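PDB 6HNU: aromatic amino acid aminotransferase I from Candida albicans WO-1, which probably catalyses the pyridoxal-phosphate-dependent transfer of amino groups between aromatic L-amino acids and 2-oxoglutarate, yielding aromatic oxo-acids and glutamate. Local coordinates for residues 99-104 against 110-115; 120-125 against 133-138; 306-311 against 338-343. One frame throughout, in Å; residues are numbered along the deposited sequence.

Contact 1 of 3, residues 99-104 against 110-115; sequences LARSLQ and GLPEFL. Unlike the reference sequence in segment 110-115: L111 (reference Ser).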
ATOM      1  N   LEU B  99     -12.094   3.787  16.482  1.00 20.42           N
ATOM      2  CA  LEU B  99     -11.681   2.572  15.729  1.00 19.73           C
ATOM      3  C   LEU B  99     -12.867   1.976  14.960  1.00 20.57           C
ATOM      4  O   LEU B  99     -12.617   1.301  13.960  1.00 18.35           O
ATOM      5  CB  LEU B  99     -11.093   1.524  16.669  1.00 20.63           C
ATOM      6  CG  LEU B  99      -9.916   1.974  17.530  1.00 20.91           C
ATOM      7  CD1 LEU B  99      -9.453   0.805  18.388  1.00 22.79           C
ATOM      8  CD2 LEU B  99      -8.783   2.516  16.657  1.00 20.76           C
ATOM      9  N   ALA B 100     -14.116   2.156  15.423  1.00 20.14           N
ATOM     10  CA  ALA B 100     -15.301   1.667  14.697  1.00 20.34           C
ATOM     11  C   ALA B 100     -15.307   2.273  13.275  1.00 19.30           C
ATOM     12  O   ALA B 100     -15.827   1.634  12.366  1.00 19.23           O
ATOM     13  CB  ALA B 100     -16.563   2.010  15.482  1.00 21.45           C
ATOM     14  N   ARG B 101     -14.725   3.461  13.098  1.00 19.17           N
ATOM     15  CA  ARG B 101     -14.596   4.205  11.821  1.00 19.20           C
ATOM     16  C   ARG B 101     -13.169   4.057  11.228  1.00 20.20           C
ATOM     17  O   ARG B 101     -13.071   3.703  10.016  1.00 18.62           O
ATOM     18  CB  ARG B 101     -15.005   5.659  12.046  1.00 21.15           C
ATOM     19  CG  ARG B 101     -14.986   6.551  10.811  1.00 21.09           C
ATOM     20  CD  ARG B 101     -15.850   7.818  10.957  1.00 21.39           C
ATOM     21  NE  ARG B 101     -15.398   8.550  12.134  1.00 21.69           N
ATOM     22  CZ  ARG B 101     -14.541   9.569  12.122  1.00 21.16           C
ATOM     23  NH1 ARG B 101     -14.094  10.059  10.973  1.00 20.91           N
ATOM     24  NH2 ARG B 101     -14.142  10.106  13.270  1.00 18.59           N
ATOM     25  N   SER B 102     -12.076   4.242  11.997  1.00 19.21           N
ATOM     26  CA  SER B 102     -10.707   4.150  11.407  1.00 18.64           C
ATOM     27  C   SER B 102     -10.377   2.708  10.966  1.00 18.90           C
ATOM     28  O   SER B 102      -9.537   2.551  10.074  1.00 17.68           O
ATOM     29  CB  SER B 102      -9.647   4.734  12.351  1.00 19.45           C
ATOM     30  OG  SER B 102      -9.836   4.302  13.691  1.00 17.31           O
ATOM     31  N   LEU B 103     -10.978   1.678  11.564  1.00 18.09           N
ATOM     32  CA  LEU B 103     -10.748   0.241  11.212  1.00 19.70           C
ATOM     33  C   LEU B 103     -11.835  -0.276  10.240  1.00 18.06           C
ATOM     34  O   LEU B 103     -11.764  -1.450   9.810  1.00 16.43           O
ATOM     35  CB  LEU B 103     -10.694  -0.604  12.497  1.00 17.66           C
ATOM     36  CG  LEU B 103      -9.513  -0.330  13.416  1.00 19.69           C
ATOM     37  CD1 LEU B 103      -9.491  -1.351  14.544  1.00 18.59           C
ATOM     38  CD2 LEU B 103      -8.190  -0.363  12.639  1.00 20.42           C
ATOM     39  N   GLN B 104     -12.788   0.581   9.861  1.00 18.46           N
ATOM     40  CA  GLN B 104     -13.788   0.297   8.801  1.00 18.19           C
ATOM     41  C   GLN B 104     -13.209   0.709   7.441  1.00 19.29           C
ATOM     42  O   GLN B 104     -12.407   1.636   7.397  1.00 19.92           O
ATOM     43  CB  GLN B 104     -15.089   1.053   9.094  1.00 20.29           C
ATOM     44  CG  GLN B 104     -16.235   0.742   8.133  1.00 20.92           C
ATOM     45  CD  GLN B 104     -16.524  -0.737   8.008  1.00 21.13           C
ATOM     46  OE1 GLN B 104     -15.872  -1.459   7.255  1.00 21.12           O
ATOM     47  NE2 GLN B 104     -17.508  -1.215   8.762  1.00 22.93           N
ATOM     48  N   GLY B 110      -8.890   9.922   2.280  1.00 20.79           N
ATOM     49  CA  GLY B 110      -8.314   9.840   3.636  1.00 21.93           C
ATOM     50  C   GLY B 110      -9.353  10.151   4.696  1.00 24.51           C
ATOM     51  O   GLY B 110     -10.473  10.602   4.336  1.00 21.96           O
ATOM     52  N   LEU B 111      -9.038   9.899   5.969  1.00 21.16           N
ATOM     53  CA  LEU B 111      -9.999  10.187   7.061  1.00 20.77           C
ATOM     54  C   LEU B 111     -10.028  11.687   7.346  1.00 20.80           C
ATOM     55  O   LEU B 111      -8.974  12.309   7.374  1.00 20.36           O
ATOM     56  CB  LEU B 111      -9.590   9.370   8.280  1.00 20.78           C
ATOM     57  CG  LEU B 111      -9.757   7.860   8.113  1.00 21.55           C
ATOM     58  CD1 LEU B 111      -8.845   7.108   9.075  1.00 21.96           C
ATOM     59  CD2 LEU B 111     -11.219   7.450   8.264  1.00 21.59           C
ATOM     60  N   PRO B 112     -11.212  12.312   7.598  1.00 22.07           N
ATOM     61  CA  PRO B 112     -11.339  13.772   7.630  1.00 23.21           C
ATOM     62  C   PRO B 112     -10.473  14.506   8.667  1.00 20.54           C
ATOM     63  O   PRO B 112      -9.902  15.564   8.334  1.00 20.13           O
ATOM     64  CB  PRO B 112     -12.840  14.069   7.930  1.00 22.98           C
ATOM     65  CG  PRO B 112     -13.552  12.726   7.903  1.00 24.37           C
ATOM     66  CD  PRO B 112     -12.508  11.637   7.766  1.00 23.96           C
ATOM     67  N   GLU B 113     -10.384  13.961   9.883  1.00 20.54           N
ATOM     68  CA  GLU B 113      -9.621  14.567  11.000  1.00 20.64           C
ATOM     69  C   GLU B 113      -8.132  14.624  10.616  1.00 19.75           C
ATOM     70  O   GLU B 113      -7.448  15.645  10.897  1.00 19.04           O
ATOM     71  CB  GLU B 113      -9.804  13.758  12.290  1.00 19.68           C
ATOM     72  CG  GLU B 113     -11.222  13.814  12.842  1.00 22.14           C
ATOM     73  CD  GLU B 113     -12.275  12.893  12.244  1.00 23.60           C
ATOM     74  OE1 GLU B 113     -11.985  12.086  11.296  1.00 22.11           O
ATOM     75  OE2 GLU B 113     -13.390  12.962  12.742  1.00 22.96           O
ATOM     76  N   PHE B 114      -7.629  13.573   9.984  1.00 18.22           N
ATOM     77  CA  PHE B 114      -6.190  13.518   9.599  1.00 18.31           C
ATOM     78  C   PHE B 114      -5.937  14.505   8.459  1.00 17.21           C
ATOM     79  O   PHE B 114      -4.992  15.319   8.550  1.00 16.21           O
ATOM     80  CB  PHE B 114      -5.806  12.093   9.227  1.00 19.16           C
ATOM     81  CG  PHE B 114      -4.382  12.014   8.742  1.00 17.45           C
ATOM     82  CD1 PHE B 114      -3.327  12.191   9.627  1.00 18.55           C
ATOM     83  CD2 PHE B 114      -4.113  11.870   7.401  1.00 19.42           C
ATOM     84  CE1 PHE B 114      -2.019  12.165   9.174  1.00 20.38           C
ATOM     85  CE2 PHE B 114      -2.810  11.838   6.945  1.00 19.89           C
ATOM     86  CZ  PHE B 114      -1.772  11.969   7.835  1.00 21.10           C
ATOM     87  N   LEU B 115      -6.756  14.445   7.392  1.00 19.20           N
ATOM     88  CA  LEU B 115      -6.650  15.354   6.217  1.00 19.05           C
ATOM     89  C   LEU B 115      -6.703  16.807   6.693  1.00 18.95           C
ATOM     90  O   LEU B 115      -5.876  17.611   6.213  1.00 17.32           O
ATOM     91  CB  LEU B 115      -7.787  15.094   5.230  1.00 22.21           C
ATOM     92  CG  LEU B 115      -7.688  13.824   4.374  1.00 24.21           C
ATOM     93  CD1 LEU B 115      -8.876  13.711   3.413  1.00 23.78           C
ATOM     94  CD2 LEU B 115      -6.386  13.811   3.585  1.00 23.12           C
TER

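Contact 2 of 3, residues 120-125 against 133-138; sequences EHTDMV and WDVIVS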
ATOM      1  N   GLU B 120      -3.870  21.815   6.991  1.00 18.47           N
ATOM      2  CA  GLU B 120      -3.489  23.035   7.729  1.00 17.45           C
ATOM      3  C   GLU B 120      -1.959  23.141   7.770  1.00 16.75           C
ATOM      4  O   GLU B 120      -1.444  24.221   7.526  1.00 16.29           O
ATOM      5  CB  GLU B 120      -4.017  22.997   9.152  1.00 17.87           C
ATOM      6  CG  GLU B 120      -5.528  23.159   9.223  1.00 19.54           C
ATOM      7  CD  GLU B 120      -6.165  22.924  10.588  1.00 20.34           C
ATOM      8  OE1 GLU B 120      -5.575  22.232  11.476  1.00 19.87           O
ATOM      9  OE2 GLU B 120      -7.286  23.412  10.758  1.00 23.16           O
ATOM     10  N   HIS B 121      -1.288  22.049   8.120  1.00 17.23           N
ATOM     11  CA  HIS B 121       0.195  21.955   8.113  1.00 17.23           C
ATOM     12  C   HIS B 121       0.746  22.427   6.761  1.00 16.40           C
ATOM     13  O   HIS B 121       1.605  23.374   6.737  1.00 16.38           O
ATOM     14  CB  HIS B 121       0.653  20.556   8.469  1.00 18.83           C
ATOM     15  CG  HIS B 121       2.124  20.387   8.271  1.00 19.62           C
ATOM     16  ND1 HIS B 121       3.062  20.963   9.125  1.00 18.67           N
ATOM     17  CD2 HIS B 121       2.815  19.761   7.285  1.00 20.42           C
ATOM     18  CE1 HIS B 121       4.277  20.683   8.671  1.00 18.85           C
ATOM     19  NE2 HIS B 121       4.153  19.945   7.527  1.00 18.60           N
ATOM     20  N   THR B 122       0.245  21.834   5.681  1.00 16.22           N
ATOM     21  CA  THR B 122       0.679  22.144   4.290  1.00 16.28           C
ATOM     22  C   THR B 122       0.512  23.646   4.013  1.00 17.62           C
ATOM     23  O   THR B 122       1.466  24.278   3.539  1.00 16.88           O
ATOM     24  CB  THR B 122      -0.055  21.253   3.289  1.00 16.73           C
ATOM     25  OG1 THR B 122       0.332  19.914   3.589  1.00 15.50           O
ATOM     26  CG2 THR B 122       0.271  21.571   1.845  1.00 17.28           C
ATOM     27  N   ASP B 123      -0.653  24.230   4.328  1.00 18.91           N
ATOM     28  CA  ASP B 123      -0.905  25.646   3.983  1.00 18.39           C
ATOM     29  C   ASP B 123      -0.053  26.586   4.846  1.00 17.68           C
ATOM     30  O   ASP B 123       0.401  27.618   4.326  1.00 18.46           O
ATOM     31  CB  ASP B 123      -2.388  25.983   4.077  1.00 21.04           C
ATOM     32  CG  ASP B 123      -2.814  27.066   3.093  1.00 23.16           C
ATOM     33  OD1 ASP B 123      -2.067  27.326   2.107  1.00 22.85           O
ATOM     34  OD2 ASP B 123      -3.932  27.550   3.259  1.00 26.18           O
ATOM     35  N   MET B 124       0.122  26.291   6.138  1.00 18.67           N
ATOM     36  CA  MET B 124       0.904  27.135   7.071  1.00 20.28           C
ATOM     37  C   MET B 124       2.338  27.239   6.553  1.00 20.04           C
ATOM     38  O   MET B 124       2.935  28.291   6.652  1.00 20.39           O
ATOM     39  CB  MET B 124       0.875  26.429   8.424  1.00 24.16           C
ATOM     40  CG  MET B 124       1.495  27.147   9.539  1.00 28.18           C
ATOM     41  SD  MET B 124       1.609  25.995  10.931  1.00 30.05           S
ATOM     42  CE  MET B 124       0.038  25.158  10.918  1.00 30.96           C
ATOM     43  N   VAL B 125       2.881  26.148   6.010  1.00 18.27           N
ATOM     44  CA  VAL B 125       4.308  26.075   5.586  1.00 18.24           C
ATOM     45  C   VAL B 125       4.471  26.552   4.133  1.00 18.14           C
ATOM     46  O   VAL B 125       5.442  27.262   3.859  1.00 20.93           O
ATOM     47  CB  VAL B 125       4.872  24.657   5.772  1.00 17.46           C
ATOM     48  CG1 VAL B 125       6.283  24.569   5.229  1.00 19.11           C
ATOM     49  CG2 VAL B 125       4.848  24.200   7.230  1.00 18.44           C
ATOM     50  N   TRP B 133      -6.476  23.480  -4.784  1.00 19.71           N
ATOM     51  CA  TRP B 133      -5.427  22.530  -4.333  1.00 19.80           C
ATOM     52  C   TRP B 133      -6.035  21.633  -3.266  1.00 21.23           C
ATOM     53  O   TRP B 133      -7.092  21.993  -2.623  1.00 20.28           O
ATOM     54  CB  TRP B 133      -4.170  23.240  -3.826  1.00 20.43           C
ATOM     55  CG  TRP B 133      -4.328  23.916  -2.500  1.00 20.72           C
ATOM     56  CD1 TRP B 133      -4.881  25.148  -2.304  1.00 21.29           C
ATOM     57  CD2 TRP B 133      -3.972  23.423  -1.191  1.00 20.76           C
ATOM     58  NE1 TRP B 133      -4.863  25.468  -0.975  1.00 22.92           N
ATOM     59  CE2 TRP B 133      -4.350  24.421  -0.258  1.00 21.15           C
ATOM     60  CE3 TRP B 133      -3.367  22.255  -0.701  1.00 20.66           C
ATOM     61  CZ2 TRP B 133      -4.117  24.296   1.118  1.00 20.33           C
ATOM     62  CZ3 TRP B 133      -3.158  22.121   0.656  1.00 21.64           C
ATOM     63  CH2 TRP B 133      -3.510  23.137   1.548  1.00 22.42           C
ATOM     64  N   ASP B 134      -5.432  20.474  -3.086  1.00 22.10           N
ATOM     65  CA  ASP B 134      -5.902  19.531  -2.059  1.00 22.53           C
ATOM     66  C   ASP B 134      -4.747  18.644  -1.613  1.00 21.30           C
ATOM     67  O   ASP B 134      -3.634  18.761  -2.160  1.00 17.67           O
ATOM     68  CB  ASP B 134      -7.094  18.713  -2.552  1.00 26.27           C
ATOM     69  CG  ASP B 134      -8.087  18.384  -1.441  1.00 28.94           C
ATOM     70  OD1 ASP B 134      -7.964  18.947  -0.308  1.00 33.93           O
ATOM     71  OD2 ASP B 134      -8.952  17.574  -1.706  1.00 42.78           O
ATOM     72  N   VAL B 135      -5.048  17.857  -0.591  1.00 20.47           N
ATOM     73  CA  VAL B 135      -4.183  16.764  -0.100  1.00 20.63           C
ATOM     74  C   VAL B 135      -5.013  15.484  -0.078  1.00 19.88           C
ATOM     75  O   VAL B 135      -6.208  15.520   0.282  1.00 18.82           O
ATOM     76  CB  VAL B 135      -3.616  17.120   1.275  1.00 21.54           C
ATOM     77  CG1 VAL B 135      -2.761  18.365   1.192  1.00 22.37           C
ATOM     78  CG2 VAL B 135      -4.706  17.322   2.292  1.00 26.54           C
ATOM     79  N   ILE B 136      -4.378  14.383  -0.443  1.00 18.49           N
ATOM     80  CA  ILE B 136      -4.906  13.006  -0.278  1.00 16.52           C
ATOM     81  C   ILE B 136      -3.836  12.202   0.461  1.00 16.58           C
ATOM     82  O   ILE B 136      -2.653  12.575   0.447  1.00 16.01           O
ATOM     83  CB  ILE B 136      -5.276  12.397  -1.650  1.00 16.89           C
ATOM     84  CG1 ILE B 136      -4.087  12.316  -2.609  1.00 17.17           C
ATOM     85  CG2 ILE B 136      -6.447  13.187  -2.244  1.00 15.87           C
ATOM     86  CD1 ILE B 136      -4.315  11.483  -3.871  1.00 16.37           C
ATOM     87  N   VAL B 137      -4.251  11.148   1.113  1.00 16.03           N
ATOM     88  CA  VAL B 137      -3.327  10.254   1.835  1.00 16.38           C
ATOM     89  C   VAL B 137      -2.587   9.368   0.830  1.00 16.20           C
ATOM     90  O   VAL B 137      -3.082   9.092  -0.305  1.00 16.91           O
ATOM     91  CB  VAL B 137      -4.063   9.466   2.921  1.00 16.41           C
ATOM     92  CG1 VAL B 137      -4.613  10.416   3.950  1.00 17.92           C
ATOM     93  CG2 VAL B 137      -5.136   8.543   2.346  1.00 17.95           C
ATOM     94  N   SER B 138      -1.389   8.976   1.236  1.00 16.15           N
ATOM     95  CA  SER B 138      -0.576   7.912   0.609  1.00 15.26           C
ATOM     96  C   SER B 138      -0.137   6.951   1.701  1.00 15.86           C
ATOM     97  O   SER B 138      -0.294   7.276   2.900  1.00 14.96           O
ATOM     98  CB  SER B 138       0.612   8.502  -0.082  1.00 17.36           C
ATOM     99  OG  SER B 138       1.594   8.863   0.875  1.00 16.57           O
TER
HETATM  100  O   HOH W   1      -5.587  27.733   1.025  1.00 24.81           O

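Contact 3 of 3, residues 306-311 against 338-343; sequences LRLGWI and ALANAL. With PLP (pyridoxal-5'-phosphate), chain I.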
ATOM      1  N   LEU B 306       5.120   3.919  10.044  1.00 18.45           N
ATOM      2  CA  LEU B 306       3.766   4.513   9.901  0.50 17.47           C
ATOM      3  C   LEU B 306       3.193   4.103   8.540  1.00 16.61           C
ATOM      4  O   LEU B 306       1.964   3.873   8.463  1.00 18.11           O
ATOM      5  CB  LEU B 306       3.818   6.040  10.029  0.50 17.25           C
ATOM      6  CG  LEU B 306       3.586   6.589  11.438  0.50 18.11           C
ATOM      7  CD1 LEU B 306       4.185   7.979  11.585  0.50 16.91           C
ATOM      8  CD2 LEU B 306       2.105   6.611  11.804  0.50 16.73           C
ATOM      9  N   ARG B 307       4.028   4.086   7.509  1.00 15.57           N
ATOM     10  CA  ARG B 307       3.504   3.789   6.149  1.00 15.72           C
ATOM     11  C   ARG B 307       2.347   4.772   5.908  1.00 15.72           C
ATOM     12  O   ARG B 307       1.261   4.363   5.608  1.00 16.03           O
ATOM     13  CB  ARG B 307       3.070   2.331   6.021  1.00 16.98           C
ATOM     14  CG  ARG B 307       4.205   1.322   5.939  1.00 18.59           C
ATOM     15  CD  ARG B 307       5.150   1.582   4.784  1.00 21.11           C
ATOM     16  NE  ARG B 307       6.238   2.444   5.183  1.00 22.45           N
ATOM     17  CZ  ARG B 307       6.930   3.240   4.398  1.00 24.88           C
ATOM     18  NH1 ARG B 307       7.898   3.960   4.914  1.00 25.23           N
ATOM     19  NH2 ARG B 307       6.639   3.350   3.112  1.00 24.59           N
ATOM     20  N   LEU B 308       2.648   6.055   6.047  1.00 15.04           N
ATOM     21  CA  LEU B 308       1.653   7.130   5.951  1.00 15.32           C
ATOM     22  C   LEU B 308       2.342   8.365   5.401  1.00 15.77           C
ATOM     23  O   LEU B 308       3.375   8.818   5.941  1.00 14.77           O
ATOM     24  CB  LEU B 308       1.066   7.430   7.329  1.00 16.04           C
ATOM     25  CG  LEU B 308      -0.087   8.427   7.376  1.00 15.49           C
ATOM     26  CD1 LEU B 308      -1.285   7.980   6.540  1.00 15.72           C
ATOM     27  CD2 LEU B 308      -0.533   8.628   8.826  1.00 16.42           C
ATOM     28  N   GLY B 309       1.756   8.903   4.360  1.00 14.62           N
ATOM     29  CA  GLY B 309       2.191  10.184   3.854  1.00 15.00           C
ATOM     30  C   GLY B 309       1.006  10.835   3.188  1.00 15.69           C
ATOM     31  O   GLY B 309      -0.186  10.410   3.431  1.00 16.18           O
ATOM     32  N   TRP B 310       1.298  11.834   2.403  1.00 15.57           N
ATOM     33  CA  TRP B 310       0.226  12.503   1.649  1.00 14.78           C
ATOM     34  C   TRP B 310       0.782  13.071   0.345  1.00 16.09           C
ATOM     35  O   TRP B 310       2.024  13.088   0.105  1.00 14.89           O
ATOM     36  CB  TRP B 310      -0.518  13.526   2.529  1.00 14.73           C
ATOM     37  CG  TRP B 310       0.318  14.664   2.999  1.00 14.95           C
ATOM     38  CD1 TRP B 310       0.377  15.904   2.451  1.00 15.84           C
ATOM     39  CD2 TRP B 310       1.237  14.662   4.104  1.00 16.34           C
ATOM     40  NE1 TRP B 310       1.252  16.676   3.158  1.00 18.50           N
ATOM     41  CE2 TRP B 310       1.812  15.945   4.161  1.00 16.85           C
ATOM     42  CE3 TRP B 310       1.642  13.701   5.029  1.00 17.90           C
ATOM     43  CZ2 TRP B 310       2.757  16.298   5.117  1.00 17.99           C
ATOM     44  CZ3 TRP B 310       2.586  14.041   5.973  1.00 19.02           C
ATOM     45  CH2 TRP B 310       3.129  15.323   6.011  1.00 17.36           C
ATOM     46  N   ILE B 311      -0.131  13.505  -0.501  1.00 13.44           N
ATOM     47  CA  ILE B 311       0.209  14.027  -1.846  1.00 14.35           C
ATOM     48  C   ILE B 311      -0.502  15.363  -1.948  1.00 16.57           C
ATOM     49  O   ILE B 311      -1.707  15.394  -1.637  1.00 15.57           O
ATOM     50  CB  ILE B 311      -0.198  13.028  -2.935  1.00 14.42           C
ATOM     51  CG1 ILE B 311       0.485  11.664  -2.748  1.00 15.01           C
ATOM     52  CG2 ILE B 311       0.053  13.569  -4.330  1.00 13.58           C
ATOM     53  CD1 ILE B 311      -0.157  10.516  -3.528  1.00 15.65           C
ATOM     54  N   ALA B 338      -5.096   6.690  12.601  1.00 18.87           N
ATOM     55  CA  ALA B 338      -5.749   7.035  13.887  1.00 19.94           C
ATOM     56  C   ALA B 338      -4.678   7.437  14.912  1.00 19.35           C
ATOM     57  O   ALA B 338      -4.878   8.471  15.608  1.00 19.31           O
ATOM     58  CB  ALA B 338      -6.589   5.889  14.381  1.00 20.10           C
ATOM     59  N   LEU B 339      -3.557   6.703  14.969  1.00 18.61           N
ATOM     60  CA  LEU B 339      -2.483   7.022  15.937  1.00 17.48           C
ATOM     61  C   LEU B 339      -1.785   8.300  15.497  1.00 18.31           C
ATOM     62  O   LEU B 339      -1.484   9.083  16.363  1.00 17.94           O
ATOM     63  CB  LEU B 339      -1.509   5.855  16.075  1.00 20.03           C
ATOM     64  CG  LEU B 339      -1.991   4.677  16.927  1.00 21.07           C
ATOM     65  CD1 LEU B 339      -0.997   3.512  16.848  1.00 21.03           C
ATOM     66  CD2 LEU B 339      -2.196   5.104  18.381  1.00 21.66           C
ATOM     67  N   ALA B 340      -1.553   8.547  14.195  1.00 17.66           N
ATOM     68  CA  ALA B 340      -0.880   9.786  13.712  1.00 16.47           C
ATOM     69  C   ALA B 340      -1.773  10.986  14.029  1.00 16.09           C
ATOM     70  O   ALA B 340      -1.315  12.001  14.551  1.00 15.19           O
ATOM     71  CB  ALA B 340      -0.569   9.690  12.219  1.00 18.16           C
ATOM     72  N   ASN B 341      -3.039  10.878  13.710  1.00 15.77           N
ATOM     73  CA  ASN B 341      -4.036  11.922  14.050  1.00 15.76           C
ATOM     74  C   ASN B 341      -4.015  12.222  15.571  1.00 15.98           C
ATOM     75  O   ASN B 341      -4.054  13.413  15.935  1.00 16.45           O
ATOM     76  CB  ASN B 341      -5.406  11.514  13.568  1.00 16.82           C
ATOM     77  CG  ASN B 341      -6.442  12.577  13.852  1.00 17.07           C
ATOM     78  OD1 ASN B 341      -6.456  13.635  13.226  1.00 20.07           O
ATOM     79  ND2 ASN B 341      -7.289  12.303  14.817  1.00 19.15           N
ATOM     80  N   ALA B 342      -3.982  11.197  16.410  1.00 17.44           N
ATOM     81  CA  ALA B 342      -3.992  11.334  17.894  1.00 17.33           C
ATOM     82  C   ALA B 342      -2.715  12.049  18.348  1.00 17.69           C
ATOM     83  O   ALA B 342      -2.821  13.040  19.069  1.00 19.79           O
ATOM     84  CB  ALA B 342      -4.172  10.000  18.528  1.00 18.07           C
ATOM     85  N   LEU B 343      -1.549  11.636  17.832  1.00 18.75           N
ATOM     86  CA  LEU B 343      -0.258  12.255  18.185  1.00 18.30           C
ATOM     87  C   LEU B 343      -0.259  13.713  17.724  1.00 18.83           C
ATOM     88  O   LEU B 343       0.060  14.574  18.549  1.00 19.31           O
ATOM     89  CB  LEU B 343       0.892  11.421  17.609  1.00 18.89           C
ATOM     90  CG  LEU B 343       2.279  12.027  17.787  1.00 17.72           C
ATOM     91  CD1 LEU B 343       3.337  10.922  17.868  1.00 16.73           C
ATOM     92  CD2 LEU B 343       2.582  12.992  16.656  1.00 17.94           C
TER
HETATM   93  N1  PLP I 502      11.876   9.004  -1.761  1.00 25.81           N
HETATM   94  C2  PLP I 502      13.186   9.207  -1.593  1.00 23.33           C
HETATM   95  C2A PLP I 502      13.904  10.077  -2.563  1.00 26.54           C
HETATM   96  C3  PLP I 502      13.881   8.617  -0.539  1.00 24.00           C
HETATM   97  O3  PLP I 502      15.233   8.810  -0.466  1.00 21.64           O
HETATM   98  C4  PLP I 502      13.181   7.777   0.351  1.00 25.89           C
HETATM   99  C4A PLP I 502      13.896   7.123   1.445  1.00 29.74           C
HETATM  100  C5  PLP I 502      11.801   7.607   0.183  1.00 23.78           C
HETATM  101  C6  PLP I 502      11.206   8.214  -0.894  1.00 25.06           C
HETATM  102  C5A PLP I 502      11.005   6.665   1.053  1.00 24.67           C
HETATM  103  O4P PLP I 502       9.771   7.291   1.501  1.00 21.78           O
HETATM  104  P   PLP I 502       8.667   6.557   2.300  1.00 20.55           P
HETATM  105  O1P PLP I 502       7.734   7.705   2.613  1.00 19.56           O
HETATM  106  O2P PLP I 502       9.357   5.931   3.544  1.00 18.46           O
HETATM  107  O3P PLP I 502       8.061   5.493   1.388  1.00 19.83           O

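Contact 1 of 3, residues 99-104 against 110-115
R101 of the short helix 99-102 reaches across to E113, in the first turn of helix 112-126, and S102 beside it meets L111. The tight part of the contact is the paired grip of R101 on E113. The two side chains reach for each other head-on, each from its own helix, and the arginine chain bends at its third torsion (chi3 56°) on the way to the end-on salt bridge. R101 NH1 donates to E113 OE1 at 2.9 Å in a nearly straight bond (167°), within the guanidinium plane and onto the syn lone pair. The second bond, R101 NH2 to E113 OE2 at 3.0 Å, is more bent and arrives from above the carboxylate plane. This skew follows from the 49° between the two flat groups.

The apolar touches are lighter. The CB of buried S102 lies 4.1 Å from L111 CD1, so a single methyl branch makes the contact. The S102 hydroxyl turns back to the carbonyl O of I97, while A338 of helix 334-377 packs against the same serine. L111, which replaces the serine of the reference sequence, occupies the N-cap position of helix 112-126, and its backbone N is bound to the carboxylate of E337. On the solvent side, exposed P112 sets its CD 3.9 Å from R101 NH1, at the guanidinium edge.

On its NE side R101 also pairs with E98, so one cation serves two carboxylates. The two bonds limit rotation of the guanidinium against E113, and the flanking acids would be expected to favour its charged form, tying the short helix electrostatically to the start of helix 112-126.

Contact 2 of 3, residues 120-125 against 133-138
The indole of W133 lies against two successive residues of helix 120-125, T122 and D123, through the far end of its six-membered ring. Threonine and indole lie alongside each other, pointing contrary ways, with T122 CG2 settling 3.7 Å from W133 CZ3. Further along the ring, D123 crosses it at a slant: its CG stands 3.6 Å from W133 CZ2, with the carboxylate plane turned 51° from the indole. The tryptophan adopts the sterically confined rotamer with CG between its backbone N and carbonyl carbon (chi1 72°), which brings the ring toward the helix.

A water joins the polar ends. It accepts from W133 NE1 at 3.1 Å, in the ring plane, and donates to D123 OD2 at 2.8 Å, so the indole N-H and the carboxylate are linked through the water, with no direct hydrogen bond between them. K119, one turn earlier on the helix, makes a cation-pi contact with the same indole. T122 OG1 is bound to the carbonyl O of I118, and it lies 4.2 Å from V135 CG1, where the threonine also meets the strand.

The axes of helix 120-125 and strand 133-138 come within 9.7 Å and run at 137° to one another, nearer antiparallel than parallel but strongly inclined. Such a helix turning back onto the outermost strand of a mixed sheet belongs to the large alpha/beta domain of fold-type I, PLP-dependent aminotransferases.

Contact 3 of 3, residues 306-311 against 338-343
L308 meets A340 on one side of a turn from which the guanidinium of R307, the flat group here, reaches the cofactor phosphate with its edge. R307 NH1 donates to PLP O2P at 2.8 Å, with the oxygen in the guanidinium plane and the bond almost straight (168°). R307 NH2 makes a second, similarly straight bond to PLP O3P, 3.1 Å long. The two faces take no part in holding the phosphate. The arginine chain bends at both its second and third torsions to bring the edge round, and NH1 is also tied to the carbonyl O of P304.

R307 belongs to the phosphate-binding part of the PLP pocket in this aminotransferase, just ahead of strand 309-314 of the central sheet. S297, S299, T142 and the backbone N of N141 grip the cofactor too, as does Y105 of the second subunit, placing the site at the dimer interface.

The apolar side is small and buried. A340 CB, pointing out of helix 338-343, receives a leucine methyl, L308 CD2, at 3.6 Å. A looser touch by L306 CD2 holds for one of the two modelled conformers of that leucine. L308 keeps CG anti to its backbone N (chi1 -174°), which sends the branch toward the helix while R307 turns to the phosphate. F335 of the second subunit packs against L339 on the same helix.

Helix 112-126 runs through contacts 1 and 2, whose centres are about 17 Å apart: its first turn faces R101, its last part faces W133. L115 CD2 of contact 1 packs on V137 CG1 of contact 2 at 3.8 Å. The centre of contact 3 is about 10 Å from that of contact 1 and 13 Å from that of contact 2. F114 CZ touches L308 CD2 at 3.7 Å, and strands 133-138 and 309-314 are sheet neighbours, with S138 N 2.9 Å from G309 O. Of the three, only contact 3 holds a residue that binds PLP, R307. In contact 1, the L111 side chain lies about 9 Å from that of Y105 of the same chain, which in the dimer serves the partner subunit's PLP site.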